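Local coordinates for protein catalase (Pseudomonas syringae, PDB 1M7S) that decomposes hydrogen peroxide into water and oxygen with the help of heme, protecting the cell from peroxide, at residues A307-P310 / A311-V314; R323-Q326 / G327-F330. All coordinates share one frame; numbering follows the deposited sequence.

How the interactions relate
Both interactions lie in the catalase family region, on the proximal side of one heme, the side of its axial ligand Y332 (assigned by similarity). Interaction 1 is a turn in the loop between helix 299-304 and strand 317-319; interaction 2 follows it in the chain and forms the first turns of helix 323-339, which carries Y332. Their centres are 12 Å apart and they touch directly: A311 CB packs on V329 O at 3.5 Å, and P310 CD lies 3.9 Å from R328 O. The heme links them too, M308 of interaction 1 meeting a propionate while L324, G327 and R328 of interaction 2 meet the porphyrin and its substituents.

Interaction 1: residues A307-P310 / A311-V314; sequences AMAP and ANLV. With HEM (protoporphyrin IX containing Fe), chain E.
Between A309 and N312 the chain reverses in a type I beta turn, closed by the hydrogen bond from N312 N to A309 O at 2.8 Å; its N-H points almost straight at the oxygen (168°), although the nitrogen stands above the carbonyl plane. P310 and A311 fill the two corner positions, and the ring of P310 restricts phi to the range a type I turn needs there. The N312 side chain comes back alongside A309: with CG beside its own backbone N (chi1 -74°), the amide ND2 comes to 3.8 Å from A309 CB. That same ND2 is hydrogen-bonded to D120 OD1, which also accepts A309 N, so one carboxylate oxygen ties both ends of the turn to strand 117-124. L313 turns its branch point toward the carbonyl of P310, CG lying 3.5 Å from P310 O. The P310 ring packs on Y332, the axial iron ligand by similarity, and on V122, placing the turn on the proximal side of the heme. Just before it, M308 belongs to the heme pocket itself, its backbone O held by Q336 NE2, which also bonds to the heme. A bend at chi2 (-71°) carries the M308 sulfur away from the propionate, and the contact falls to the methylene, M308 CG standing 3.7 Å from heme O1A.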
loop_
_atom_site.group_PDB
_atom_site.type_symbol
_atom_site.label_atom_id
_atom_site.label_comp_id
_atom_site.label_asym_id
_atom_site.label_seq_id
_atom_site.Cartn_x
_atom_site.Cartn_y
_atom_site.Cartn_z
ATOM N N ALA A 307 13.331 -6.979 10.261
ATOM C CA ALA A 307 12.476 -8.085 9.833
ATOM C C ALA A 307 13.054 -9.396 10.371
ATOM O O ALA A 307 14.060 -9.876 9.836
ATOM C CB ALA A 307 12.392 -8.085 8.311
ATOM N N MET A 308 12.539 -9.835 11.522
ATOM C CA MET A 308 13.019 -11.091 12.113
ATOM C C MET A 308 12.164 -12.238 11.591
ATOM O O MET A 308 10.933 -12.093 11.654
ATOM C CB MET A 308 12.842 -11.037 13.640
ATOM C CG MET A 308 13.577 -9.909 14.369
ATOM S SD MET A 308 15.365 -10.322 14.303
ATOM C CE MET A 308 15.992 -9.008 15.352
ATOM N N ALA A 309 12.735 -13.317 11.062
ATOM C CA ALA A 309 11.876 -14.389 10.545
ATOM C C ALA A 309 12.568 -15.729 10.672
ATOM O O ALA A 309 13.701 -15.876 10.194
ATOM C CB ALA A 309 11.636 -14.081 9.047
ATOM N N PRO A 310 11.876 -16.725 11.162
ATOM C CA PRO A 310 12.398 -18.082 11.266
ATOM C C PRO A 310 12.769 -18.577 9.884
ATOM O O PRO A 310 13.660 -19.411 9.729
ATOM C CB PRO A 310 11.333 -18.910 12.010
ATOM C CG PRO A 310 10.577 -17.824 12.744
ATOM C CD PRO A 310 10.526 -16.627 11.782
ATOM N N ALA A 311 12.198 -18.058 8.774
ATOM C CA ALA A 311 12.545 -18.451 7.440
ATOM C C ALA A 311 13.975 -17.980 7.088
ATOM O O ALA A 311 14.439 -18.466 6.057
ATOM C CB ALA A 311 11.595 -17.884 6.389
ATOM N N ASN A 312 14.593 -17.056 7.796
ATOM C CA ASN A 312 15.937 -16.630 7.388
ATOM C C ASN A 312 16.884 -17.683 8.017
ATOM O O ASN A 312 17.180 -17.616 9.204
ATOM C CB ASN A 312 16.243 -15.231 7.901
ATOM C CG ASN A 312 15.501 -14.144 7.147
ATOM O OD1 ASN A 312 15.288 -14.266 5.948
ATOM N ND2 ASN A 312 15.098 -13.049 7.811
ATOM N N LEU A 313 17.243 -18.654 7.211
ATOM C CA LEU A 313 18.060 -19.798 7.606
ATOM C C LEU A 313 19.340 -19.866 6.775
ATOM O O LEU A 313 19.386 -19.279 5.696
ATOM C CB LEU A 313 17.293 -21.092 7.233
ATOM C CG LEU A 313 16.043 -21.325 8.085
ATOM C CD1 LEU A 313 15.100 -22.304 7.378
ATOM C CD2 LEU A 313 16.438 -21.789 9.479
ATOM N N VAL A 314 20.320 -20.561 7.331
ATOM C CA VAL A 314 21.588 -20.738 6.556
ATOM C C VAL A 314 21.769 -22.252 6.462
ATOM O O VAL A 314 21.294 -23.023 7.323
ATOM C CB VAL A 314 22.691 -20.023 7.328
ATOM C CG1 VAL A 314 22.517 -18.486 7.334
ATOM C CG2 VAL A 314 22.789 -20.430 8.789
HETATM C CHA HEM E . 6.499 -11.691 15.975
HETATM C CHB HEM E . 8.187 -15.048 19.026
HETATM C CHC HEM E . 4.654 -18.049 17.658
HETATM C CHD HEM E . 3.606 -15.086 13.948
HETATM C C1A HEM E . 7.243 -12.349 16.926
HETATM C C2A HEM E . 8.388 -11.751 17.655
HETATM C C3A HEM E . 8.850 -12.676 18.494
HETATM C C4A HEM E . 8.018 -13.857 18.344
HETATM C CMA HEM E . 10.042 -12.596 19.459
HETATM C CAA HEM E . 8.870 -10.316 17.380
HETATM C CBA HEM E . 10.144 -10.222 16.474
HETATM C CGA HEM E . 10.626 -8.747 16.455
HETATM O O1A HEM E . 10.484 -8.202 15.333
HETATM O O2A HEM E . 11.117 -8.385 17.542
HETATM C C1B HEM E . 7.405 -16.166 18.906
HETATM C C2B HEM E . 7.632 -17.439 19.577
HETATM C C3B HEM E . 6.636 -18.271 19.205
HETATM C C4B HEM E . 5.790 -17.549 18.294
HETATM C CMB HEM E . 8.798 -17.692 20.542
HETATM C CAB HEM E . 6.331 -19.714 19.607
HETATM C CBB HEM E . 7.247 -20.572 20.012
HETATM C C1C HEM E . 4.156 -17.550 16.482
HETATM C C2C HEM E . 3.327 -18.283 15.554
HETATM C C3C HEM E . 3.058 -17.479 14.517
HETATM C C4C HEM E . 3.673 -16.200 14.802
HETATM C CMC HEM E . 2.894 -19.767 15.696
HETATM C CAC HEM E . 2.242 -17.730 13.234
HETATM C CBC HEM E . 2.257 -18.889 12.553
HETATM C C1D HEM E . 4.259 -13.882 14.240
HETATM C C2D HEM E . 4.142 -12.674 13.440
HETATM C C3D HEM E . 4.929 -11.744 13.985
HETATM C C4D HEM E . 5.563 -12.337 15.142
HETATM C CMD HEM E . 3.223 -12.595 12.208
HETATM C CAD HEM E . 5.171 -10.284 13.505
HETATM C CBD HEM E . 6.483 -10.242 12.641
HETATM C CGD HEM E . 6.719 -8.912 11.950
HETATM O O1D HEM E . 7.935 -8.649 11.646
HETATM O O2D HEM E . 5.787 -8.122 11.658
HETATM N NA HEM E . 7.031 -13.605 17.419
HETATM N NB HEM E . 6.284 -16.262 18.107
HETATM N NC HEM E . 4.331 -16.264 16.017
HETATM N ND HEM E . 5.179 -13.648 15.242
HETATM FE FE HEM E . 5.746 -14.971 16.647
HETATM O O HOH W 1 4.252 -14.649 18.649
#

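Interaction 2: residues R323-Q326 / G327-F330; sequences RLLQ and GRVF. With HEM (protoporphyrin IX containing Fe), chain E.
R328 lays its guanidinium against the proximal face of the porphyrin, one face turned to pyrrole ring B: heme C2B stands 3.5 Å above the guanidinium plane, offset toward the rim, and R328 NH2 comes to 3.2 Å from heme C1B. A bend at chi3 (71°) breaks an otherwise extended start of the chain and turns the group along the ring. Bonds from NH2 to V122 O and to the OH of Y332, the axial iron ligand by similarity, and from NH1 to H194 NE2 fix its rotation. L324 meets the heme rim, its CD1 3.4 Å from the methyl CMC, while CD2 approaches the vinyl group on ring B. G327 brings bare backbone to the other vinyl, with G327 C 3.6 Å from heme CBC. These residues are set by the first turns of the helix: V329 N bonds to L325 O at 3.0 Å, whereas R328 N makes weak bonds to both L324 O and L325 O. L325 CD1 lies obliquely beside the R328 guanidinium and 4.4 Å from V329 CG2, an apolar contact one turn on. D322 OD1, just before this segment, accepts the backbone N of both L324 and L325. Q326 bonds to residues of two neighbouring subunits, and helix 323-339 lies on the proximal side of the heme, with L325 resting on H194 and Y196 of strand 190-199 and, like V329, on P319 of strand 317-319.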
loop_
_atom_site.group_PDB
_atom_site.type_symbol
_atom_site.label_atom_id
_atom_site.label_comp_id
_atom_site.label_asym_id
_atom_site.label_seq_id
_atom_site.Cartn_x
_atom_site.Cartn_y
_atom_site.Cartn_z
ATOM N N ARG A 323 4.881 -28.587 14.744
ATOM C CA ARG A 323 3.835 -27.972 13.969
ATOM C C ARG A 323 3.551 -26.498 14.194
ATOM O O ARG A 323 2.982 -25.875 13.280
ATOM C CB ARG A 323 2.518 -28.756 14.239
ATOM C CG ARG A 323 2.703 -30.131 13.613
ATOM C CD ARG A 323 1.419 -30.935 13.864
ATOM N NE ARG A 323 1.657 -32.358 13.566
ATOM C CZ ARG A 323 0.695 -33.283 13.814
ATOM N NH1 ARG A 323 -0.477 -32.951 14.303
ATOM N NH2 ARG A 323 0.967 -34.537 13.478
ATOM N N LEU A 324 3.982 -25.923 15.282
ATOM C CA LEU A 324 3.862 -24.501 15.520
ATOM C C LEU A 324 4.954 -23.793 14.711
ATOM O O LEU A 324 4.741 -22.755 14.055
ATOM C CB LEU A 324 4.076 -24.266 17.038
ATOM C CG LEU A 324 3.658 -22.871 17.501
ATOM C CD1 LEU A 324 2.164 -22.672 17.300
ATOM C CD2 LEU A 324 4.068 -22.700 18.956
ATOM N N LEU A 325 6.168 -24.401 14.768
ATOM C CA LEU A 325 7.284 -23.809 14.027
ATOM C C LEU A 325 7.055 -23.754 12.521
ATOM O O LEU A 325 7.425 -22.775 11.837
ATOM C CB LEU A 325 8.597 -24.563 14.223
ATOM C CG LEU A 325 9.843 -24.036 13.467
ATOM C CD1 LEU A 325 10.161 -22.559 13.658
ATOM C CD2 LEU A 325 11.037 -24.907 13.912
ATOM N N GLN A 326 6.537 -24.838 11.949
ATOM C CA GLN A 326 6.231 -24.939 10.543
ATOM C C GLN A 326 5.423 -23.725 10.077
ATOM O O GLN A 326 5.717 -23.115 9.040
ATOM C CB GLN A 326 5.482 -26.251 10.257
ATOM C CG GLN A 326 6.356 -27.519 10.484
ATOM C CD GLN A 326 7.157 -27.749 9.207
ATOM O OE1 GLN A 326 6.613 -27.740 8.123
ATOM N NE2 GLN A 326 8.485 -27.964 9.310
ATOM N N GLY A 327 4.363 -23.373 10.808
ATOM C CA GLY A 327 3.600 -22.153 10.469
ATOM C C GLY A 327 4.419 -20.878 10.531
ATOM O O GLY A 327 4.212 -19.945 9.708
ATOM N N ARG A 328 5.366 -20.806 11.458
ATOM C CA ARG A 328 6.205 -19.607 11.650
ATOM C C ARG A 328 7.164 -19.446 10.481
ATOM O O ARG A 328 7.443 -18.311 10.094
ATOM C CB ARG A 328 6.975 -19.669 12.956
ATOM C CG ARG A 328 6.100 -19.776 14.204
ATOM C CD ARG A 328 7.023 -19.848 15.452
ATOM N NE ARG A 328 7.615 -18.516 15.636
ATOM C CZ ARG A 328 8.785 -18.379 16.273
ATOM N NH1 ARG A 328 9.401 -19.486 16.727
ATOM N NH2 ARG A 328 9.288 -17.186 16.463
ATOM N N VAL A 329 7.539 -20.565 9.831
ATOM C CA VAL A 329 8.390 -20.432 8.627
ATOM C C VAL A 329 7.696 -19.659 7.526
ATOM O O VAL A 329 8.315 -18.922 6.755
ATOM C CB VAL A 329 8.830 -21.842 8.172
ATOM C CG1 VAL A 329 9.593 -21.812 6.872
ATOM C CG2 VAL A 329 9.755 -22.363 9.294
ATOM N N PHE A 330 6.387 -19.674 7.461
ATOM C CA PHE A 330 5.599 -18.965 6.482
ATOM C C PHE A 330 5.251 -17.539 6.955
ATOM O O PHE A 330 5.323 -16.551 6.165
ATOM C CB PHE A 330 4.267 -19.739 6.201
ATOM C CG PHE A 330 3.348 -18.858 5.340
ATOM C CD1 PHE A 330 3.642 -18.664 4.010
ATOM C CD2 PHE A 330 2.241 -18.229 5.883
ATOM C CE1 PHE A 330 2.843 -17.848 3.213
ATOM C CE2 PHE A 330 1.447 -17.397 5.108
ATOM C CZ PHE A 330 1.756 -17.194 3.774
HETATM C CHA HEM E . 6.499 -11.691 15.975
HETATM C CHB HEM E . 8.187 -15.048 19.026
HETATM C CHC HEM E . 4.654 -18.049 17.658
HETATM C CHD HEM E . 3.606 -15.086 13.948
HETATM C C1A HEM E . 7.243 -12.349 16.926
HETATM C C2A HEM E . 8.388 -11.751 17.655
HETATM C C3A HEM E . 8.850 -12.676 18.494
HETATM C C4A HEM E . 8.018 -13.857 18.344
HETATM C CMA HEM E . 10.042 -12.596 19.459
HETATM C CAA HEM E . 8.870 -10.316 17.380
HETATM C CBA HEM E . 10.144 -10.222 16.474
HETATM C CGA HEM E . 10.626 -8.747 16.455
HETATM O O1A HEM E . 10.484 -8.202 15.333
HETATM O O2A HEM E . 11.117 -8.385 17.542
HETATM C C1B HEM E . 7.405 -16.166 18.906
HETATM C C2B HEM E . 7.632 -17.439 19.577
HETATM C C3B HEM E . 6.636 -18.271 19.205
HETATM C C4B HEM E . 5.790 -17.549 18.294
HETATM C CMB HEM E . 8.798 -17.692 20.542
HETATM C CAB HEM E . 6.331 -19.714 19.607
HETATM C CBB HEM E . 7.247 -20.572 20.012
HETATM C C1C HEM E . 4.156 -17.550 16.482
HETATM C C2C HEM E . 3.327 -18.283 15.554
HETATM C C3C HEM E . 3.058 -17.479 14.517
HETATM C C4C HEM E . 3.673 -16.200 14.802
HETATM C CMC HEM E . 2.894 -19.767 15.696
HETATM C CAC HEM E . 2.242 -17.730 13.234
HETATM C CBC HEM E . 2.257 -18.889 12.553
HETATM C C1D HEM E . 4.259 -13.882 14.240
HETATM C C2D HEM E . 4.142 -12.674 13.440
HETATM C C3D HEM E . 4.929 -11.744 13.985
HETATM C C4D HEM E . 5.563 -12.337 15.142
HETATM C CMD HEM E . 3.223 -12.595 12.208
HETATM C CAD HEM E . 5.171 -10.284 13.505
HETATM C CBD HEM E . 6.483 -10.242 12.641
HETATM C CGD HEM E . 6.719 -8.912 11.950
HETATM O O1D HEM E . 7.935 -8.649 11.646
HETATM O O2D HEM E . 5.787 -8.122 11.658
HETATM N NA HEM E . 7.031 -13.605 17.419
HETATM N NB HEM E . 6.284 -16.262 18.107
HETATM N NC HEM E . 4.331 -16.264 16.017
HETATM N ND HEM E . 5.179 -13.648 15.242
HETATM FE FE HEM E . 5.746 -14.971 16.647
HETATM O O HOH W 1 4.252 -14.649 18.649
#